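Local atomic coordinates of rhodopsin (Todarodes pacificus, PDB entry 2Z73), a protein that detects dim light through its 11-cis retinal chromophore and, once light isomerises it, signals through a Gq-type G protein to phospholipase C. Residues P140-K145 against E231-A236. Sequence-based numbering, arbitrary orientation.
Sequences PMAASK and EKEMAA
The carboxylate of Glu233 reaches across to two successive backbone N-H groups, those of Met141 and Ala142. Met141 N gives the stronger hydrogen bond, 2.8 Å to Glu233 OE1. It meets this oxygen on the syn side, 22° out of the carboxylate plane. Ala142 N adds a weak bond of 3.4 Å to Glu233 OE2. The Glu233 chain is stretched out, with CG anti to the backbone N (chi1 176°), which carries the acid group over to the loop. The packing is tight on the OE1 side of Glu233, where the Met141 side chain lies. Met141 CB and CG lie against Glu233 OE1, and the methyl Met141 CE meets Met234 CE at 3.7 Å. Met234 is buried, and its side chain also touches Leu246 and Gln250 of helix 246-286. The contact ties the second cytoplasmic loop of this class A receptor, between helices 104-138 and 149-167, to helix 227-238 in the third. Replacing Glu233 by an alanine is likely to leave both loop N-H groups without this acceptor and the loop joined to the helix mainly through the methionines. The other side is looser and more exposed: Pro140 CB lies 3.6 Å from Glu233 OE2, and Ala142 CB just brushes the same oxygen.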
ATOM      1  N   PRO A 140      -0.669  10.285 -25.361  1.00 75.94           N
ATOM      2  CA  PRO A 140       0.261  11.126 -26.123  1.00 77.39           C
ATOM      3  C   PRO A 140       0.368  12.543 -25.543  1.00 78.76           C
ATOM      4  O   PRO A 140      -0.596  13.069 -24.986  1.00 78.52           O
ATOM      5  CB  PRO A 140      -0.331  11.101 -27.530  1.00 76.79           C
ATOM      6  CG  PRO A 140      -1.797  10.983 -27.277  1.00 75.35           C
ATOM      7  CD  PRO A 140      -1.865   9.963 -26.162  1.00 75.46           C
ATOM      8  N   MET A 141       1.546  13.147 -25.679  1.00 80.00           N
ATOM      9  CA  MET A 141       1.796  14.488 -25.154  1.00 80.41           C
ATOM     10  C   MET A 141       0.748  15.507 -25.572  1.00 78.18           C
ATOM     11  O   MET A 141       0.494  16.476 -24.861  1.00 77.99           O
ATOM     12  CB  MET A 141       3.177  14.979 -25.590  1.00 83.99           C
ATOM     13  CG  MET A 141       4.326  14.098 -25.110  1.00 88.98           C
ATOM     14  SD  MET A 141       5.950  14.722 -25.602  1.00 96.33           S
ATOM     15  CE  MET A 141       6.536  15.435 -24.049  1.00 92.94           C
ATOM     16  N   ALA A 142       0.137  15.279 -26.727  1.00 77.12           N
ATOM     17  CA  ALA A 142      -0.887  16.184 -27.231  1.00 74.93           C
ATOM     18  C   ALA A 142      -2.177  16.051 -26.428  1.00 73.33           C
ATOM     19  O   ALA A 142      -2.897  17.029 -26.236  1.00 71.13           O
ATOM     20  CB  ALA A 142      -1.147  15.904 -28.716  1.00 72.49           C
ATOM     21  N   ALA A 143      -2.460  14.839 -25.951  1.00 73.84           N
ATOM     22  CA  ALA A 143      -3.678  14.579 -25.181  1.00 74.27           C
ATOM     23  C   ALA A 143      -3.431  14.411 -23.678  1.00 73.41           C
ATOM     24  O   ALA A 143      -4.348  14.074 -22.924  1.00 69.97           O
ATOM     25  CB  ALA A 143      -4.384  13.345 -25.738  1.00 74.15           C
ATOM     26  N   SER A 144      -2.193  14.657 -23.255  1.00 74.33           N
ATOM     27  CA  SER A 144      -1.805  14.554 -21.851  1.00 75.80           C
ATOM     28  C   SER A 144      -2.827  15.240 -20.950  1.00 76.93           C
ATOM     29  O   SER A 144      -3.238  16.367 -21.219  1.00 77.64           O
ATOM     30  CB  SER A 144      -0.430  15.193 -21.644  1.00 74.40           C
ATOM     31  OG  SER A 144      -0.071  15.209 -20.274  1.00 73.23           O
ATOM     32  N   LYS A 145      -3.234  14.564 -19.880  1.00 78.44           N
ATOM     33  CA  LYS A 145      -4.226  15.124 -18.969  1.00 79.55           C
ATOM     34  C   LYS A 145      -3.765  15.041 -17.516  1.00 79.61           C
ATOM     35  O   LYS A 145      -3.375  13.974 -17.037  1.00 79.84           O
ATOM     36  CB  LYS A 145      -5.553  14.375 -19.134  1.00 81.58           C
ATOM     37  CG  LYS A 145      -6.806  15.245 -19.149  1.00 82.46           C
ATOM     38  CD  LYS A 145      -7.074  15.896 -17.805  1.00 84.71           C
ATOM     39  CE  LYS A 145      -8.460  16.537 -17.765  1.00 87.18           C
ATOM     40  NZ  LYS A 145      -8.658  17.588 -18.806  1.00 88.19           N
ATOM     41  N   GLU A 231       8.270   8.446 -27.996  1.00126.76           N
ATOM     42  CA  GLU A 231       9.618   8.585 -28.530  1.00128.71           C
ATOM     43  C   GLU A 231       9.583   9.337 -29.856  1.00128.74           C
ATOM     44  O   GLU A 231      10.330  10.295 -30.063  1.00128.63           O
ATOM     45  CB  GLU A 231      10.251   7.205 -28.737  1.00130.40           C
ATOM     46  CG  GLU A 231      11.740   7.240 -29.068  1.00132.05           C
ATOM     47  CD  GLU A 231      12.294   5.875 -29.446  1.00133.11           C
ATOM     48  OE1 GLU A 231      12.084   4.911 -28.677  1.00133.71           O
ATOM     49  OE2 GLU A 231      12.942   5.766 -30.509  1.00132.98           O
ATOM     50  N   LYS A 232       8.714   8.893 -30.757  1.00128.60           N
ATOM     51  CA  LYS A 232       8.575   9.529 -32.058  1.00128.68           C
ATOM     52  C   LYS A 232       8.012  10.932 -31.875  1.00128.82           C
ATOM     53  O   LYS A 232       8.627  11.919 -32.278  1.00129.42           O
ATOM     54  CB  LYS A 232       7.632   8.714 -32.953  1.00128.55           C
ATOM     55  CG  LYS A 232       8.208   7.405 -33.483  1.00127.29           C
ATOM     56  CD  LYS A 232       9.214   7.648 -34.601  1.00126.19           C
ATOM     57  CE  LYS A 232       9.660   6.340 -35.239  1.00125.23           C
ATOM     58  NZ  LYS A 232      10.595   6.556 -36.378  1.00124.22           N
ATOM     59  N   GLU A 233       6.840  11.005 -31.254  1.00128.60           N
ATOM     60  CA  GLU A 233       6.153  12.268 -31.004  1.00127.46           C
ATOM     61  C   GLU A 233       7.062  13.370 -30.475  1.00127.68           C
ATOM     62  O   GLU A 233       6.937  14.529 -30.872  1.00126.59           O
ATOM     63  CB  GLU A 233       5.004  12.043 -30.022  1.00126.39           C
ATOM     64  CG  GLU A 233       4.280  13.312 -29.619  1.00125.03           C
ATOM     65  CD  GLU A 233       3.179  13.052 -28.616  1.00124.23           C
ATOM     66  OE1 GLU A 233       3.470  12.454 -27.560  1.00123.99           O
ATOM     67  OE2 GLU A 233       2.028  13.451 -28.882  1.00123.87           O
ATOM     68  N   MET A 234       7.970  13.012 -29.574  1.00129.16           N
ATOM     69  CA  MET A 234       8.893  13.978 -28.992  1.00130.46           C
ATOM     70  C   MET A 234       9.687  14.657 -30.103  1.00130.70           C
ATOM     71  O   MET A 234       9.892  15.872 -30.083  1.00129.97           O
ATOM     72  CB  MET A 234       9.856  13.273 -28.029  1.00131.72           C
ATOM     73  CG  MET A 234      10.011  13.948 -26.667  1.00133.98           C
ATOM     74  SD  MET A 234      10.648  15.640 -26.726  1.00136.30           S
ATOM     75  CE  MET A 234       9.171  16.576 -26.331  1.00135.54           C
ATOM     76  N   ALA A 235      10.118  13.862 -31.077  1.00131.45           N
ATOM     77  CA  ALA A 235      10.895  14.366 -32.202  1.00132.07           C
ATOM     78  C   ALA A 235      10.077  15.244 -33.144  1.00132.49           C
ATOM     79  O   ALA A 235      10.487  16.352 -33.480  1.00132.23           O
ATOM     80  CB  ALA A 235      11.498  13.197 -32.974  1.00132.16           C
ATOM     81  N   ALA A 236       8.919  14.744 -33.566  1.00133.38           N
ATOM     82  CA  ALA A 236       8.050  15.476 -34.485  1.00133.77           C
ATOM     83  C   ALA A 236       7.804  16.913 -34.040  1.00134.18           C
ATOM     84  O   ALA A 236       7.787  17.828 -34.864  1.00133.78           O
ATOM     85  CB  ALA A 236       6.721  14.744 -34.637  1.00134.27           C
TER